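Side-chain contacts in beta-N-acetylglucosaminidase-like protein Glycoside hydrolase family 20 (Flavobacterium johnsoniae, PDB 6YHH), which probably releases terminal N-acetylhexosamine residues from chitin-derived oligosaccharides by hydrolysis, as a family 20 beta-N-acetylglucosaminidase: residues A[49-52]-A[53-57]; A[463-466]-A[467-471]; A[116-119]-A[120-123]; A[506-509]-A[510-513]. All blocks are in the same frame, centred on the assembly; numbering follows the deposited sequence.

Interaction 1 (A[49-52]-A[53-57]); sequences LRRL and DGRTG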
# COMPACT_ATOMS: atom_id res chain seq x y z
N LEU A 49 -12.22 -11.80 -13.14
CA LEU A 49 -11.58 -13.11 -13.32
C LEU A 49 -10.30 -13.21 -12.49
O LEU A 49 -10.07 -14.21 -11.81
CB LEU A 49 -11.33 -13.34 -14.80
CG LEU A 49 -10.86 -14.74 -15.17
CD1 LEU A 49 -11.98 -15.69 -14.86
CD2 LEU A 49 -10.51 -14.83 -16.65
N ARG A 50 -9.48 -12.16 -12.52
CA ARG A 50 -8.30 -12.09 -11.69
C ARG A 50 -8.63 -12.22 -10.22
O ARG A 50 -8.00 -12.99 -9.47
CB ARG A 50 -7.48 -10.83 -11.93
CG ARG A 50 -6.89 -10.63 -13.33
CD ARG A 50 -5.75 -11.65 -13.56
NE ARG A 50 -6.20 -12.95 -14.00
CZ ARG A 50 -6.62 -13.27 -15.23
NH1 ARG A 50 -6.72 -12.31 -16.16
NH2 ARG A 50 -6.97 -14.50 -15.48
N ARG A 51 -9.67 -11.49 -9.77
CA ARG A 51 -10.03 -11.55 -8.38
C ARG A 51 -10.56 -12.95 -7.98
O ARG A 51 -10.19 -13.51 -6.94
CB ARG A 51 -11.06 -10.49 -8.03
CG ARG A 51 -10.48 -9.10 -8.09
CD ARG A 51 -11.50 -8.01 -8.22
NE ARG A 51 -12.41 -7.92 -7.12
CZ ARG A 51 -13.57 -7.28 -7.14
NH1 ARG A 51 -14.04 -6.79 -8.27
NH2 ARG A 51 -14.30 -7.17 -6.02
N LEU A 52 -11.41 -13.50 -8.82
CA LEU A 52 -11.91 -14.84 -8.57
C LEU A 52 -10.81 -15.88 -8.47
O LEU A 52 -10.83 -16.73 -7.61
CB LEU A 52 -12.92 -15.20 -9.68
CG LEU A 52 -13.61 -16.53 -9.52
CD1 LEU A 52 -14.38 -16.63 -8.19
CD2 LEU A 52 -14.51 -16.84 -10.70
N ASP A 53 -9.85 -15.79 -9.37
CA ASP A 53 -8.70 -16.71 -9.37
C ASP A 53 -7.89 -16.53 -8.11
O ASP A 53 -7.41 -17.49 -7.50
CB ASP A 53 -7.83 -16.48 -10.60
CG ASP A 53 -7.18 -17.81 -11.13
OD1 ASP A 53 -7.33 -18.87 -10.54
OD2 ASP A 53 -6.54 -17.67 -12.19
N GLY A 54 -7.71 -15.27 -7.67
CA GLY A 54 -6.95 -15.05 -6.44
C GLY A 54 -7.59 -15.72 -5.22
O GLY A 54 -6.92 -16.12 -4.28
N ARG A 55 -8.91 -15.82 -5.22
CA ARG A 55 -9.59 -16.44 -4.11
C ARG A 55 -9.64 -17.95 -4.15
O ARG A 55 -9.88 -18.60 -3.11
CB ARG A 55 -11.05 -15.95 -4.07
CG ARG A 55 -11.27 -14.49 -3.93
CD ARG A 55 -12.71 -14.13 -3.73
NE ARG A 55 -12.92 -12.70 -3.81
CZ ARG A 55 -14.06 -12.09 -3.62
NH1 ARG A 55 -15.11 -12.80 -3.18
NH2 ARG A 55 -14.14 -10.79 -3.74
N THR A 56 -9.44 -18.52 -5.33
CA THR A 56 -9.67 -19.94 -5.58
C THR A 56 -8.48 -20.77 -5.99
O THR A 56 -8.53 -22.04 -5.83
CB THR A 56 -10.74 -20.15 -6.65
OG1 THR A 56 -10.41 -19.54 -7.90
CG2 THR A 56 -12.06 -19.63 -6.16
N GLY A 57 -7.47 -20.12 -6.59
CA GLY A 57 -6.25 -20.87 -6.91
C GLY A 57 -6.45 -21.85 -8.06
O GLY A 57 -5.68 -22.85 -8.16
O HOH W 1 -5.50 -15.21 -12.36
O HOH W 2 -5.49 -17.20 -14.78
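With chi1 at 59°, Thr56 sets its OG1 between its own backbone N and carbonyl carbon, and from there the hydroxyl reaches back one helical turn to Leu52. OG1 donates to Leu52 O at 2.9 Å. It comes from above the carbonyl plane, 35° out of it, and so does not sit on a lone pair. The methyl CG2 of Thr56 lies near the same oxygen. Arg55 has CG anti to its carbonyl carbon (chi1 -59°), which lays CG 3.3 Å from Arg51 O. Its chain then runs extended to NE. Arg55 N also bonds to Arg51 O, and adds a weak bond to Leu52 O.

On another side of the turn, Arg50 and Asp53 meet through water. Arg50 NH2 and Asp53 OD2 stand 4.6 Å apart, beyond a salt bridge. One water lies at the edge of the Arg50 guanidinium, in its plane, 2.9 Å from Arg50 NE. It is 2.7 Å from Asp53 OD2 and bridges the two. A second water touches the same oxygen and makes a weak bond with Arg50 NH2. Asp53 also takes the backbone N of Phe59 and Phe60, and Arg50 donates to Gln62 O and Gly63 O.

Helix 40-56 belongs to the N-terminal alpha/beta domain, and Gly54 O accepts from Thr554 and Asn515 of the second subunit. Arg51 NH2 and Arg55 NH2 approach to 4.3 Å. Glu500 forms salt bridges with both guanidinium groups and Glu118 adds a second partner for Arg51, so the two arginines probably gather round shared negative charge.

Interaction 2 (A[463-466]-A[467-471]); sequences RVWP and RTAAI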
# COMPACT_ATOMS: atom_id res chain seq x y z
N ARG A 463 -10.39 4.06 8.63
CA ARG A 463 -11.53 4.97 8.96
C ARG A 463 -12.71 4.74 8.00
O ARG A 463 -13.90 4.69 8.40
CB ARG A 463 -11.03 6.43 8.97
CG ARG A 463 -10.44 6.84 10.32
CD ARG A 463 -9.34 5.97 10.88
NE ARG A 463 -9.01 6.36 12.25
CZ ARG A 463 -8.69 5.48 13.22
NH1 ARG A 463 -8.45 4.20 12.93
NH2 ARG A 463 -8.52 5.93 14.48
N VAL A 464 -12.43 4.65 6.70
CA VAL A 464 -13.51 4.52 5.69
C VAL A 464 -14.20 3.16 5.74
O VAL A 464 -15.43 3.11 5.65
CB VAL A 464 -12.97 4.82 4.28
CG1 VAL A 464 -14.05 4.69 3.22
CG2 VAL A 464 -12.44 6.23 4.29
N TRP A 465 -13.43 2.10 5.89
CA TRP A 465 -13.89 0.69 5.75
C TRP A 465 -13.72 -0.03 7.05
O TRP A 465 -12.68 0.13 7.72
CB TRP A 465 -13.09 -0.01 4.64
CG TRP A 465 -13.12 0.78 3.33
CD1 TRP A 465 -12.11 1.57 2.78
CD2 TRP A 465 -14.25 0.91 2.44
NE1 TRP A 465 -12.58 2.18 1.63
CE2 TRP A 465 -13.88 1.78 1.40
CE3 TRP A 465 -15.59 0.41 2.47
CZ2 TRP A 465 -14.76 2.17 0.41
CZ3 TRP A 465 -16.45 0.76 1.45
CH2 TRP A 465 -16.03 1.67 0.43
N PRO A 466 -14.70 -0.88 7.45
CA PRO A 466 -15.82 -1.29 6.63
C PRO A 466 -17.10 -0.49 6.82
O PRO A 466 -18.14 -0.84 6.21
CB PRO A 466 -16.06 -2.72 7.08
CG PRO A 466 -15.77 -2.63 8.56
CD PRO A 466 -14.58 -1.68 8.66
N ARG A 467 -17.11 0.58 7.58
CA ARG A 467 -18.34 1.31 7.79
C ARG A 467 -18.99 1.85 6.53
O ARG A 467 -20.25 1.88 6.44
CB ARG A 467 -18.25 2.41 8.86
CG ARG A 467 -17.97 1.88 10.28
CD ARG A 467 -17.78 2.91 11.40
NE ARG A 467 -16.55 3.66 11.07
CZ ARG A 467 -16.37 4.94 11.23
NH1 ARG A 467 -17.24 5.68 11.88
NH2 ARG A 467 -15.28 5.49 10.70
N THR A 468 -18.22 2.29 5.55
CA THR A 468 -18.79 2.79 4.32
C THR A 468 -19.52 1.69 3.51
O THR A 468 -20.37 2.00 2.71
CB THR A 468 -17.73 3.55 3.53
OG1 THR A 468 -17.28 4.61 4.41
CG2 THR A 468 -18.28 4.10 2.24
N ALA A 469 -19.17 0.44 3.79
CA ALA A 469 -19.88 -0.71 3.14
C ALA A 469 -21.30 -0.82 3.63
O ALA A 469 -22.20 -1.08 2.84
CB ALA A 469 -19.09 -1.99 3.23
N ALA A 470 -21.53 -0.54 4.93
CA ALA A 470 -22.88 -0.46 5.47
C ALA A 470 -23.66 0.74 4.89
O ALA A 470 -24.82 0.63 4.57
CB ALA A 470 -22.85 -0.46 6.98
N ILE A 471 -22.97 1.88 4.71
CA ILE A 471 -23.56 3.00 4.07
C ILE A 471 -23.93 2.65 2.62
O ILE A 471 -25.05 3.05 2.17
CB ILE A 471 -22.66 4.23 4.16
CG1 ILE A 471 -22.54 4.65 5.62
CG2 ILE A 471 -23.16 5.39 3.29
CD1 ILE A 471 -21.47 5.71 5.87
O HOH W 3 -14.99 2.05 8.89
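Arg467 reaches back from the first turn of its helix to the last turn of the helix before it. Its CB begins beside the Pro466 peptide. The chain runs straight at chi2, then bends at chi3 (-65°), which swings the guanidinium toward Arg463. NE donates to a water at 3.1 Å; that water also accepts from Arg467 N and donates to Arg463 O. At the tip, NH2 donates to Arg463 O at 2.8 Å, on a lone pair in the carbonyl plane. The bond is bent (140° at the hydrogen), and the oxygen is tilted 24° from the guanidinium plane. NH2 bonds to Ile414 O as well, and NH1 to Tyr418 O.

Thr468 grips the next carbonyl. Its OG1 and N both donate to Val464 O, OG1 at 2.7 Å. Its CB sits over one face of the Trp465 six-membered ring in a CH-pi contact, 4.0 Å from the centroid. Val464 CG1 lies on that face too, both offset toward the rim. Ala469 N bonds to Pro466 O from above the carbonyl plane.

A short cis-proline turn, with Pro466 as the N-cap residue, thus joins helix 460-464 to helix 467-476 beside strand 443-450 in the TIM-barrel catalytic domain of family 20.

Interaction 3 (A[116-119]-A[120-123]); sequences GLET and LLQL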
# COMPACT_ATOMS: atom_id res chain seq x y z
N GLY A 116 -23.22 -6.59 -11.28
CA GLY A 116 -23.51 -8.01 -11.13
C GLY A 116 -22.31 -8.86 -10.90
O GLY A 116 -22.39 -9.89 -10.22
N LEU A 117 -21.16 -8.45 -11.48
CA LEU A 117 -19.95 -9.18 -11.21
C LEU A 117 -19.56 -9.12 -9.71
O LEU A 117 -19.06 -10.09 -9.14
CB LEU A 117 -18.81 -8.62 -12.05
CG LEU A 117 -18.89 -8.82 -13.57
CD1 LEU A 117 -17.76 -7.98 -14.20
CD2 LEU A 117 -18.88 -10.29 -13.88
N GLU A 118 -19.85 -7.99 -9.06
CA GLU A 118 -19.59 -7.86 -7.62
C GLU A 118 -20.49 -8.75 -6.81
O GLU A 118 -20.07 -9.38 -5.87
CB GLU A 118 -19.73 -6.43 -7.14
CG GLU A 118 -18.74 -5.49 -7.85
CD GLU A 118 -17.27 -5.77 -7.55
OE1 GLU A 118 -16.95 -6.51 -6.57
OE2 GLU A 118 -16.44 -5.15 -8.29
N THR A 119 -21.76 -8.84 -7.20
CA THR A 119 -22.67 -9.75 -6.52
C THR A 119 -22.21 -11.18 -6.68
O THR A 119 -22.29 -11.99 -5.71
CB THR A 119 -24.11 -9.58 -7.05
OG1 THR A 119 -24.45 -8.22 -6.97
CG2 THR A 119 -25.08 -10.40 -6.25
N LEU A 120 -21.85 -11.56 -7.91
CA LEU A 120 -21.32 -12.91 -8.19
C LEU A 120 -20.13 -13.27 -7.28
O LEU A 120 -20.08 -14.36 -6.71
CB LEU A 120 -21.02 -13.10 -9.70
CG LEU A 120 -20.66 -14.52 -10.08
CD1 LEU A 120 -21.56 -15.62 -9.59
CD2 LEU A 120 -20.43 -14.56 -11.57
N LEU A 121 -19.16 -12.38 -7.14
CA LEU A 121 -18.05 -12.66 -6.20
C LEU A 121 -18.54 -12.92 -4.81
O LEU A 121 -18.01 -13.79 -4.10
CB LEU A 121 -17.09 -11.49 -6.23
CG LEU A 121 -16.25 -11.39 -7.50
CD1 LEU A 121 -15.51 -10.07 -7.55
CD2 LEU A 121 -15.29 -12.59 -7.60
N GLN A 122 -19.57 -12.16 -4.39
CA GLN A 122 -20.10 -12.36 -3.03
C GLN A 122 -20.87 -13.61 -2.87
O GLN A 122 -20.95 -14.12 -1.73
CB GLN A 122 -20.95 -11.17 -2.64
CG GLN A 122 -20.16 -9.87 -2.46
CD GLN A 122 -21.05 -8.70 -2.03
OE1 GLN A 122 -22.28 -8.74 -2.20
NE2 GLN A 122 -20.43 -7.63 -1.51
N LEU A 123 -21.32 -14.18 -3.99
CA LEU A 123 -22.04 -15.43 -3.91
C LEU A 123 -21.17 -16.65 -3.78
O LEU A 123 -21.65 -17.76 -3.47
CB LEU A 123 -22.91 -15.64 -5.17
CG LEU A 123 -24.34 -15.20 -5.31
CD1 LEU A 123 -24.84 -15.79 -6.66
CD2 LEU A 123 -25.24 -15.66 -4.13
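The last turns of helix 110-123 carry this contact, with Leu121 and Glu118 meeting on one flank. Leu121 CD1 lies 4.0 Å from Glu118 OE1, and the two side chains run across each other at a slant. The Glu118 chain bends at chi2 (-65°), and Leu121, with CG anti to its carbonyl carbon, leans back to meet OE1. The same OE1 forms a salt bridge with Arg51 of helix 40-56. Leu121 CG also rests 3.5 Å from Leu117 O.

Backbone bonds hold the turn. Leu120 N donates to Gly116 O at 2.9 Å and Leu121 N to Leu117 O at 3.0 Å. Gln122 N donates to Glu118 O at 3.2 Å, while the bond from Leu123 N to Thr119 O is weak.

In the alpha/beta domain that precedes the barrel in family 20 enzymes, this helix packs beside helix 40-56 and also touches the mixed sheet. Leu117, Leu120 and Leu121 pack on Phe48 of helix 40-56, while Leu120 and Leu123 reach Phe133 of strand 131-140 and Leu96 of strand 94-99.

Gln122 lays its CG 3.4 Å from Glu118 O, and its chain runs extended from there. Its CB passes 3.4 Å from Thr119 O. Gln122 NE2 donates to Met10 O, and the Thr119 hydroxyl hydrogen-bonds to Tyr94 OH and to Lys174 NZ.

Interaction 4 (A[506-509]-A[510-513]); sequences IKNK and AVIL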
# COMPACT_ATOMS: atom_id res chain seq x y z
N ILE A 506 -7.33 -3.53 7.67
CA ILE A 506 -6.92 -4.59 8.59
C ILE A 506 -5.39 -4.59 8.70
O ILE A 506 -4.82 -4.62 9.81
CB ILE A 506 -7.46 -5.98 8.13
CG1 ILE A 506 -9.00 -5.95 8.04
CG2 ILE A 506 -7.07 -7.04 9.14
CD1 ILE A 506 -9.59 -7.06 7.21
N LYS A 507 -4.69 -4.58 7.57
CA LYS A 507 -3.24 -4.85 7.59
C LYS A 507 -2.39 -3.71 8.16
O LYS A 507 -1.37 -3.97 8.82
CB LYS A 507 -2.74 -5.28 6.18
CG LYS A 507 -2.69 -4.20 5.13
CD LYS A 507 -2.46 -4.78 3.75
CE LYS A 507 -2.27 -3.72 2.72
NZ LYS A 507 -2.24 -4.28 1.31
N ASN A 508 -2.80 -2.45 7.93
CA ASN A 508 -2.02 -1.35 8.43
C ASN A 508 -2.15 -1.25 9.96
O ASN A 508 -1.30 -0.66 10.61
CB ASN A 508 -2.38 -0.02 7.72
CG ASN A 508 -1.62 0.21 6.43
OD1 ASN A 508 -1.70 1.36 5.79
ND2 ASN A 508 -0.91 -0.79 6.00
N LYS A 509 -3.18 -1.85 10.59
CA LYS A 509 -3.29 -1.85 12.01
C LYS A 509 -2.12 -2.59 12.63
O LYS A 509 -1.56 -2.16 13.62
CB LYS A 509 -4.60 -2.58 12.40
CG LYS A 509 -4.84 -2.75 13.87
CD LYS A 509 -6.11 -3.53 14.08
CE LYS A 509 -6.41 -3.66 15.53
NZ LYS A 509 -7.79 -4.20 15.75
N ALA A 510 -1.68 -3.68 11.98
CA ALA A 510 -0.54 -4.45 12.56
C ALA A 510 0.77 -3.69 12.47
O ALA A 510 1.63 -3.85 13.31
CB ALA A 510 -0.37 -5.82 11.88
N VAL A 511 0.98 -2.88 11.44
CA VAL A 511 2.08 -2.04 11.33
C VAL A 511 2.16 -1.07 12.51
O VAL A 511 3.23 -0.87 13.13
CB VAL A 511 2.04 -1.20 10.05
CG1 VAL A 511 3.19 -0.22 10.02
CG2 VAL A 511 2.04 -2.13 8.82
N ILE A 512 1.02 -0.44 12.80
CA ILE A 512 0.93 0.48 13.94
C ILE A 512 1.21 -0.25 15.25
O ILE A 512 1.97 0.24 16.08
CB ILE A 512 -0.41 1.20 13.98
CG1 ILE A 512 -0.46 2.18 12.77
CG2 ILE A 512 -0.57 2.01 15.24
CD1 ILE A 512 -1.88 2.60 12.44
N LEU A 513 0.68 -1.46 15.39
CA LEU A 513 0.86 -2.20 16.65
C LEU A 513 2.34 -2.59 16.82
O LEU A 513 2.88 -2.53 17.90
CB LEU A 513 -0.04 -3.40 16.73
CG LEU A 513 -1.46 -2.96 16.84
CD1 LEU A 513 -2.28 -4.25 16.86
CD2 LEU A 513 -1.87 -2.10 18.01
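Leu513 and Lys509 meet one turn apart on helix 507-517. Leu513 CD1 lies 4.2 Å from Lys509 CG, and Leu513 CG comes within 3.3 Å of Lys509 O. The same carbonyl takes Leu513 N at 2.9 Å, with the donor in the carbonyl plane. A chi1 of -68° turns the Leu513 branch back toward the start of the helix and over this oxygen.

Ile512 does likewise with the preceding carbonyl. Its CG1 and CD1 both lie near Asn508 O, CG1 at 3.7 Å. Ile512 N donates to Asn508 O at 3.2 Å in a nearly straight bond of 165°. Val511 CB lies 3.4 Å from Asn508 O as well, so carbons of both side chains lie round this oxygen. The first turn is less regular. Ala510 N bonds only weakly to Lys507 O, 3.2 Å away.

Further out, the Lys509 chain runs fully extended from CG. Its NZ hydrogen-bonds to Thr529 OG1, which gives the tip a partner. Lys507 points the other way and meets Asn508 and Val511 of the second subunit, while Val511 of this chain packs on Glu499 of the second subunit.

The helix packs on two others of its own chain, and its start lies at the subunit interface. Lys509 and Leu513 face helix 523-529. Ile512 and Leu513 touch helix 556-559.

In the fold
From the N terminus the four contacts come in the order 1, 3, 2, 4. Each is local: 1, 3 and 4 lie along one helix each, and 2 spans the junction of two. None closes a long loop, and none nests in or crosses another. Interactions 1 and 3 lie on neighbouring helices of the N-terminal domain and touch directly. They tie helices 40-56 and 110-123 together. Interaction 2 follows in the catalytic barrel domain, its nearest atoms about 7 Å from interaction 3. Interaction 4 comes next along the chain, about 6 Å from interaction 2 at the nearest atoms. Interactions 1 and 4, with centres 25 Å apart, both reach the second subunit.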